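Local coordinates for protein N-acetylgalactosaminyltransferase 7 (Homo sapiens, PDB 6IWR) that is a glycosyltransferase that joins a GT-A-type domain carrying a manganese ion to a ricin-type beta-trefoil lectin domain, at residues Q104-S109 and G114-A119; S124-V129 and T166-I171; H156-S161 and L240-E245. All coordinates share one frame; numbering follows the deposited sequence.

Interaction 1 of 3, residues Q104-S109 and G114-A119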
# COMPACT_ATOMS: atom_id res chain seq x y z
N GLN A 104 -15.94 13.80 -5.02
CA GLN A 104 -16.13 13.73 -3.58
C GLN A 104 -17.14 12.65 -3.22
O GLN A 104 -16.91 11.84 -2.32
CB GLN A 104 -16.54 15.10 -3.03
CG GLN A 104 -15.54 15.77 -2.04
CD GLN A 104 -14.05 15.66 -2.46
OE1 GLN A 104 -13.59 16.36 -3.38
NE2 GLN A 104 -13.29 14.80 -1.78
N ALA A 105 -18.24 12.57 -3.98
CA ALA A 105 -19.28 11.57 -3.70
C ALA A 105 -18.82 10.16 -4.04
O ALA A 105 -19.30 9.19 -3.44
CB ALA A 105 -20.55 11.91 -4.49
N ILE A 106 -17.94 10.01 -5.03
CA ILE A 106 -17.44 8.69 -5.38
C ILE A 106 -16.55 8.16 -4.27
O ILE A 106 -16.72 7.03 -3.78
CB ILE A 106 -16.69 8.71 -6.72
CG1 ILE A 106 -17.64 8.95 -7.88
CG2 ILE A 106 -15.91 7.42 -6.88
CD1 ILE A 106 -16.94 8.93 -9.19
N GLN A 107 -15.55 8.94 -3.88
CA GLN A 107 -14.67 8.47 -2.82
C GLN A 107 -15.47 8.11 -1.57
O GLN A 107 -15.23 7.07 -0.94
CB GLN A 107 -13.61 9.52 -2.53
CG GLN A 107 -12.47 9.44 -3.54
CD GLN A 107 -11.86 10.80 -3.79
OE1 GLN A 107 -12.01 11.71 -2.97
NE2 GLN A 107 -11.20 10.96 -4.94
N ALA A 108 -16.45 8.93 -1.22
CA ALA A 108 -17.27 8.62 -0.06
C ALA A 108 -17.88 7.23 -0.18
O ALA A 108 -17.85 6.45 0.77
CB ALA A 108 -18.35 9.70 0.12
N SER A 109 -18.42 6.89 -1.36
CA SER A 109 -19.09 5.60 -1.49
C SER A 109 -18.10 4.45 -1.52
O SER A 109 -18.41 3.36 -1.04
CB SER A 109 -20.02 5.58 -2.71
OG SER A 109 -19.36 5.29 -3.93
N GLY A 114 -16.54 -0.09 -0.99
CA GLY A 114 -15.50 -0.68 -1.80
C GLY A 114 -15.77 -0.66 -3.28
O GLY A 114 -14.89 -1.01 -4.06
N PHE A 115 -16.97 -0.26 -3.69
CA PHE A 115 -17.29 -0.02 -5.09
C PHE A 115 -17.70 1.43 -5.27
O PHE A 115 -18.13 2.11 -4.33
CB PHE A 115 -18.40 -0.94 -5.58
CG PHE A 115 -18.17 -2.37 -5.27
CD1 PHE A 115 -16.98 -2.98 -5.64
CD2 PHE A 115 -19.13 -3.12 -4.61
CE1 PHE A 115 -16.75 -4.32 -5.37
CE2 PHE A 115 -18.90 -4.47 -4.32
CZ PHE A 115 -17.71 -5.07 -4.71
N ASN A 116 -17.53 1.92 -6.49
CA ASN A 116 -18.02 3.22 -6.89
C ASN A 116 -19.54 3.13 -6.96
O ASN A 116 -20.10 2.80 -8.00
CB ASN A 116 -17.43 3.59 -8.25
CG ASN A 116 -17.76 4.98 -8.66
OD1 ASN A 116 -17.02 5.58 -9.46
ND2 ASN A 116 -18.85 5.54 -8.13
N MET A 117 -20.22 3.42 -5.85
CA MET A 117 -21.67 3.26 -5.87
C MET A 117 -22.38 4.40 -6.58
O MET A 117 -23.51 4.22 -7.05
CB MET A 117 -22.22 3.10 -4.47
CG MET A 117 -21.93 1.75 -3.86
SD MET A 117 -22.72 0.34 -4.67
CE MET A 117 -24.41 0.93 -4.75
N VAL A 118 -21.76 5.59 -6.66
CA VAL A 118 -22.42 6.65 -7.42
C VAL A 118 -22.52 6.24 -8.88
O VAL A 118 -23.57 6.40 -9.51
CB VAL A 118 -21.72 8.01 -7.22
CG1 VAL A 118 -20.82 8.00 -6.00
CG2 VAL A 118 -20.97 8.45 -8.48
N ALA A 119 -21.46 5.64 -9.42
CA ALA A 119 -21.51 5.10 -10.77
C ALA A 119 -22.55 3.98 -10.87
O ALA A 119 -23.47 4.05 -11.70
CB ALA A 119 -20.14 4.61 -11.20
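The hydroxyl of Ser109 is gripped on two counts: OG accepts the backbone N-H of Met117, with N 2.8 Å from OG, and gives its own proton to the carbonyl O of Ile106, one helical turn back. The first bond is moderately bent, 145° at the hydrogen. In the second, the hydroxyl lies only a little out of the carbonyl plane. A chi1 of 83° sets OG between the backbone N and carbonyl carbon of Ser109, where it can serve both partners. The contact illustrates how one helix hands over to the next through a short turn. Helix 103-113 gives way at Gly114, whose positive phi turns the chain, and Asn116, centre of an inverse gamma turn, stands at the N-cap of helix 117-122. Ser109 thus takes up the first amide of the new helix. Beside this polar grip, Val118 packs on helix 103-113: its CG2 meets Ile106 CG1 at 3.4 Å, the two side chains crossing at about a right angle, while CG1 sits beside the carbonyl O of Ala105. Ile106 CG2 rests 3.5 Å from CG of Asn116. The CB of Phe115 points away from helix 103-113, and its ring meets His243 edge-to-face.

Interaction 2 of 3, residues S124-V129 and T166-I171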
# COMPACT_ATOMS: atom_id res chain seq x y z
N SER A 124 -28.57 1.11 -15.10
CA SER A 124 -29.82 0.39 -14.89
C SER A 124 -29.59 -0.94 -14.18
O SER A 124 -28.57 -1.60 -14.37
CB SER A 124 -30.53 0.13 -16.24
OG SER A 124 -31.63 -0.75 -16.07
N LEU A 125 -30.56 -1.34 -13.35
CA LEU A 125 -30.53 -2.71 -12.84
C LEU A 125 -30.75 -3.74 -13.94
O LEU A 125 -30.35 -4.90 -13.75
CB LEU A 125 -31.58 -2.89 -11.75
CG LEU A 125 -31.43 -1.93 -10.58
CD1 LEU A 125 -32.63 -2.09 -9.64
CD2 LEU A 125 -30.12 -2.17 -9.87
N ASP A 126 -31.35 -3.35 -15.07
CA ASP A 126 -31.66 -4.24 -16.18
C ASP A 126 -30.76 -4.00 -17.39
O ASP A 126 -31.13 -4.31 -18.52
CB ASP A 126 -33.13 -4.09 -16.57
CG ASP A 126 -34.07 -4.40 -15.43
OD1 ASP A 126 -33.94 -5.49 -14.82
OD2 ASP A 126 -34.92 -3.54 -15.12
N ARG A 127 -29.58 -3.46 -17.17
CA ARG A 127 -28.73 -3.09 -18.28
C ARG A 127 -28.35 -4.31 -19.09
O ARG A 127 -28.29 -5.43 -18.58
CB ARG A 127 -27.47 -2.39 -17.78
CG ARG A 127 -26.47 -3.32 -17.10
CD ARG A 127 -25.17 -2.66 -17.16
NE ARG A 127 -24.10 -3.40 -16.51
CZ ARG A 127 -22.87 -2.90 -16.36
NH1 ARG A 127 -21.93 -3.61 -15.77
NH2 ARG A 127 -22.60 -1.68 -16.80
N SER A 128 -28.08 -4.08 -20.37
CA SER A 128 -27.50 -5.09 -21.23
C SER A 128 -26.01 -5.16 -20.93
O SER A 128 -25.49 -4.31 -20.20
CB SER A 128 -27.75 -4.74 -22.69
OG SER A 128 -27.27 -3.43 -22.96
N VAL A 129 -25.31 -6.15 -21.48
CA VAL A 129 -23.91 -6.37 -21.13
C VAL A 129 -23.16 -6.87 -22.36
O VAL A 129 -23.76 -7.37 -23.31
CB VAL A 129 -23.82 -7.35 -19.93
CG1 VAL A 129 -22.80 -8.41 -20.17
CG2 VAL A 129 -23.53 -6.58 -18.65
N THR A 166 -27.60 -7.91 -9.48
CA THR A 166 -27.34 -9.35 -9.53
C THR A 166 -28.64 -10.10 -9.79
O THR A 166 -28.75 -10.88 -10.74
CB THR A 166 -26.74 -9.84 -8.21
OG1 THR A 166 -25.69 -8.97 -7.78
CG2 THR A 166 -26.22 -11.26 -8.37
N VAL A 167 -29.63 -9.85 -8.93
CA VAL A 167 -30.93 -10.49 -9.01
C VAL A 167 -31.60 -10.16 -10.34
O VAL A 167 -32.08 -11.06 -11.05
CB VAL A 167 -31.80 -10.08 -7.81
CG1 VAL A 167 -33.24 -10.54 -8.00
CG2 VAL A 167 -31.23 -10.68 -6.51
N HIS A 168 -31.69 -8.88 -10.68
CA HIS A 168 -32.29 -8.51 -11.96
C HIS A 168 -31.61 -9.29 -13.09
O HIS A 168 -32.28 -9.89 -13.94
CB HIS A 168 -32.18 -7.00 -12.21
CG HIS A 168 -33.30 -6.20 -11.61
ND1 HIS A 168 -34.34 -5.68 -12.36
CD2 HIS A 168 -33.54 -5.83 -10.33
CE1 HIS A 168 -35.17 -5.02 -11.57
NE2 HIS A 168 -34.71 -5.09 -10.33
N SER A 169 -30.28 -9.31 -13.08
CA SER A 169 -29.55 -10.01 -14.12
C SER A 169 -29.95 -11.48 -14.18
O SER A 169 -30.20 -12.02 -15.26
CB SER A 169 -28.06 -9.80 -13.89
OG SER A 169 -27.34 -11.00 -13.75
N VAL A 170 -30.05 -12.15 -13.02
CA VAL A 170 -30.44 -13.56 -12.99
C VAL A 170 -31.85 -13.75 -13.53
O VAL A 170 -32.11 -14.65 -14.35
CB VAL A 170 -30.32 -14.12 -11.56
CG1 VAL A 170 -30.99 -15.50 -11.48
CG2 VAL A 170 -28.87 -14.18 -11.12
N ILE A 171 -32.78 -12.90 -13.08
CA ILE A 171 -34.13 -12.91 -13.63
C ILE A 171 -34.10 -12.66 -15.14
O ILE A 171 -34.79 -13.33 -15.91
CB ILE A 171 -34.99 -11.88 -12.87
CG1 ILE A 171 -35.03 -12.22 -11.38
CG2 ILE A 171 -36.39 -11.80 -13.45
CD1 ILE A 171 -36.37 -12.72 -10.90
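A type I beta turn running from Ser124 to Arg127 is laid against helix 160-173, the crossover helix between parallel strands 149-155 and 179-186 in the beta-alpha-beta unit of the GT-A domain, and Leu125 and Asp126 of the turn close on His168 of the helix. The imidazole is held by two neighbouring residues that use different parts of it. Leu125 lies over one face: its CB stands 3.8 Å from the ring centroid and 12° off the normal, a CH-pi contact, and its CD1 reaches out to NE2 at 3.7 Å. Asp126 comes to the edge, where OD1 accepts the hydrogen bond of ND1 near the ring plane. The modelled separation of ND1 and OD1, 2.5 Å, is very short, and at this resolution it says little about the strength of the bond. Carboxylate and ring do not lie flat together, their planes being 53° apart.

In Asp126, CG sits beside the backbone N (chi1 -59°), which carries the carboxylate to ND1. At the root of the histidine side chain, the carbonyl O of Leu125 is 3.2 Å from CB of His168. NE2 is hydrogen-bonded to the hydroxyl of Tyr201, so both ring nitrogens are engaged and rotation about the CB-CG bond should be restricted. Trp205 meets the same ring edge-to-face. The nearby carboxylate could also raise the proton affinity of the imidazole. At the start of the turn, Ser124 OG accepts the backbone N-H of Asp126, an ST turn with N 2.8 Å from OG.

Interaction 3 of 3, residues H156-S161 and L240-E245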
# COMPACT_ATOMS: atom_id res chain seq x y z
N HIS A 156 -23.84 -9.34 2.81
CA HIS A 156 -23.64 -8.61 4.06
C HIS A 156 -23.40 -7.15 3.69
O HIS A 156 -22.38 -6.83 3.07
CB HIS A 156 -22.46 -9.19 4.86
CG HIS A 156 -22.08 -8.37 6.06
ND1 HIS A 156 -22.72 -8.50 7.28
CD2 HIS A 156 -21.14 -7.42 6.23
CE1 HIS A 156 -22.18 -7.64 8.14
NE2 HIS A 156 -21.22 -6.98 7.53
N ASN A 157 -24.34 -6.28 4.03
CA ASN A 157 -24.17 -4.83 3.89
C ASN A 157 -23.93 -4.40 2.45
O ASN A 157 -23.42 -3.30 2.21
CB ASN A 157 -23.04 -4.32 4.79
CG ASN A 157 -23.50 -4.14 6.22
OD1 ASN A 157 -24.69 -4.29 6.54
ND2 ASN A 157 -22.56 -3.81 7.10
N GLU A 158 -24.35 -5.23 1.49
CA GLU A 158 -24.16 -4.91 0.08
C GLU A 158 -24.89 -3.63 -0.30
O GLU A 158 -25.94 -3.29 0.25
CB GLU A 158 -24.65 -6.07 -0.77
CG GLU A 158 -24.30 -5.96 -2.24
CD GLU A 158 -22.81 -6.22 -2.52
OE1 GLU A 158 -22.13 -6.86 -1.67
OE2 GLU A 158 -22.33 -5.77 -3.58
N GLY A 159 -24.32 -2.91 -1.26
CA GLY A 159 -25.01 -1.76 -1.81
C GLY A 159 -26.27 -2.17 -2.55
O GLY A 159 -26.32 -3.20 -3.22
N TRP A 160 -27.31 -1.35 -2.42
CA TRP A 160 -28.61 -1.72 -2.96
C TRP A 160 -28.55 -2.04 -4.46
O TRP A 160 -29.08 -3.05 -4.92
CB TRP A 160 -29.60 -0.59 -2.70
CG TRP A 160 -30.89 -0.76 -3.39
CD1 TRP A 160 -31.20 -0.36 -4.65
CD2 TRP A 160 -32.07 -1.39 -2.86
NE1 TRP A 160 -32.51 -0.71 -4.94
CE2 TRP A 160 -33.05 -1.34 -3.85
CE3 TRP A 160 -32.38 -1.98 -1.63
CZ2 TRP A 160 -34.33 -1.88 -3.66
CZ3 TRP A 160 -33.64 -2.50 -1.44
CH2 TRP A 160 -34.60 -2.44 -2.45
N SER A 161 -27.92 -1.17 -5.24
CA SER A 161 -28.00 -1.34 -6.67
C SER A 161 -27.11 -2.47 -7.17
O SER A 161 -27.46 -3.14 -8.14
CB SER A 161 -27.67 -0.02 -7.38
OG SER A 161 -26.29 0.30 -7.30
N LEU A 240 -23.91 -17.54 -5.94
CA LEU A 240 -23.54 -16.29 -6.62
C LEU A 240 -23.19 -15.23 -5.58
O LEU A 240 -23.94 -15.04 -4.63
CB LEU A 240 -24.71 -15.79 -7.47
CG LEU A 240 -24.66 -15.87 -9.00
CD1 LEU A 240 -23.74 -16.95 -9.43
CD2 LEU A 240 -26.04 -16.11 -9.56
N ASP A 241 -22.06 -14.54 -5.79
CA ASP A 241 -21.70 -13.36 -4.99
C ASP A 241 -22.84 -12.33 -5.07
O ASP A 241 -23.64 -12.34 -6.00
CB ASP A 241 -20.36 -12.71 -5.48
CG ASP A 241 -19.14 -12.97 -4.54
OD1 ASP A 241 -19.10 -14.10 -3.99
OD2 ASP A 241 -18.21 -12.07 -4.36
N ALA A 242 -22.91 -11.43 -4.10
CA ALA A 242 -23.96 -10.42 -4.19
C ALA A 242 -23.60 -9.26 -5.12
O ALA A 242 -24.33 -8.26 -5.17
CB ALA A 242 -24.31 -9.89 -2.80
N HIS A 243 -22.52 -9.37 -5.88
CA HIS A 243 -22.09 -8.34 -6.82
C HIS A 243 -21.68 -9.02 -8.14
O HIS A 243 -20.53 -8.97 -8.57
CB HIS A 243 -20.96 -7.49 -6.22
CG HIS A 243 -20.07 -8.25 -5.28
ND1 HIS A 243 -20.15 -8.11 -3.91
CD2 HIS A 243 -19.12 -9.19 -5.50
CE1 HIS A 243 -19.27 -8.92 -3.34
NE2 HIS A 243 -18.63 -9.59 -4.28
N CYS A 244 -22.65 -9.67 -8.78
CA CYS A 244 -22.43 -10.41 -10.02
C CYS A 244 -23.42 -9.99 -11.10
O CYS A 244 -24.52 -9.50 -10.82
CB CYS A 244 -22.56 -11.92 -9.78
SG CYS A 244 -21.34 -12.53 -8.65
N GLU A 245 -23.00 -10.19 -12.36
CA GLU A 245 -23.86 -10.01 -13.53
C GLU A 245 -23.66 -11.21 -14.45
O GLU A 245 -22.60 -11.39 -15.05
CB GLU A 245 -23.58 -8.70 -14.26
CG GLU A 245 -24.07 -7.48 -13.52
CD GLU A 245 -23.75 -6.17 -14.23
OE1 GLU A 245 -24.29 -5.95 -15.34
OE2 GLU A 245 -22.95 -5.37 -13.70
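Glu158 and Ala242 are the closest backbone approach, their CA atoms 7.0 Å apart, where the loop leading from strand 149-155 into helix 160-173 faces the loop that enters strand 244-246. The second loop carries Asp241, Ala242 and His243, the DXH sequence that in this family takes the place of the DXD metal motif of many GT-A enzymes, and the His243 side chain lies about 3 Å from the bound manganese at its nearest atom. The contact is a worked example of a carboxylate, probably second-shell, addressing a residue beside a metal. CG of Glu158 stands anti to the backbone N (chi1 -170°), and a bend at chi2 then swings the carboxylate round to the imidazole edge. There His243 ND1 is shared between the two oxygens, OE1 and OE2, each 3.2 Å away and each a weak hydrogen bond. Because one N-H is split between them, neither bond is straight. The carboxylate carbon CD lies in the ring plane at that edge, and the two planes are 41° apart. A firmer hold on Glu158 comes from Thr162, in the first turn of the helix that follows, whose hydroxyl is hydrogen-bonded to OE2.

On the far edge of the ring NE2 comes close to Asp241 OD2, but a hydrogen bond there is doubtful. Asp241, His243 and His380 gather here, consistent with the metal site of this family. Phe115, from another loop, packs on Glu158. Alongside the polar pair, the aliphatic part of Glu158 leans on the neighbouring residue, CG lying 4.0 Å from Ala242 CB and 3.7 Å from Ala242 O.

Read from the N terminus, interaction 1 comes first and closes a local turn, with four residues between its segments, before the other two begin. Interactions 2 and 3 cross: segment 156-161 falls between the two halves of interaction 2, and 240-245 follows both. Interaction 2 binds the loop after helix 117-122 to the flank of helix 160-173, and interaction 3, bridging 78 residues, ties the start of that same helix to the metal-site loop. Direct contacts join the pieces. Met117 packs on Gly159 and Ser161, Thr166 OG1 probably hydrogen-bonds to the carbonyl O of Ala242, and Arg127 forms a salt bridge with Glu245. Thus the region 104-129 is joined to helix 160-173 and to the loop at the manganese site.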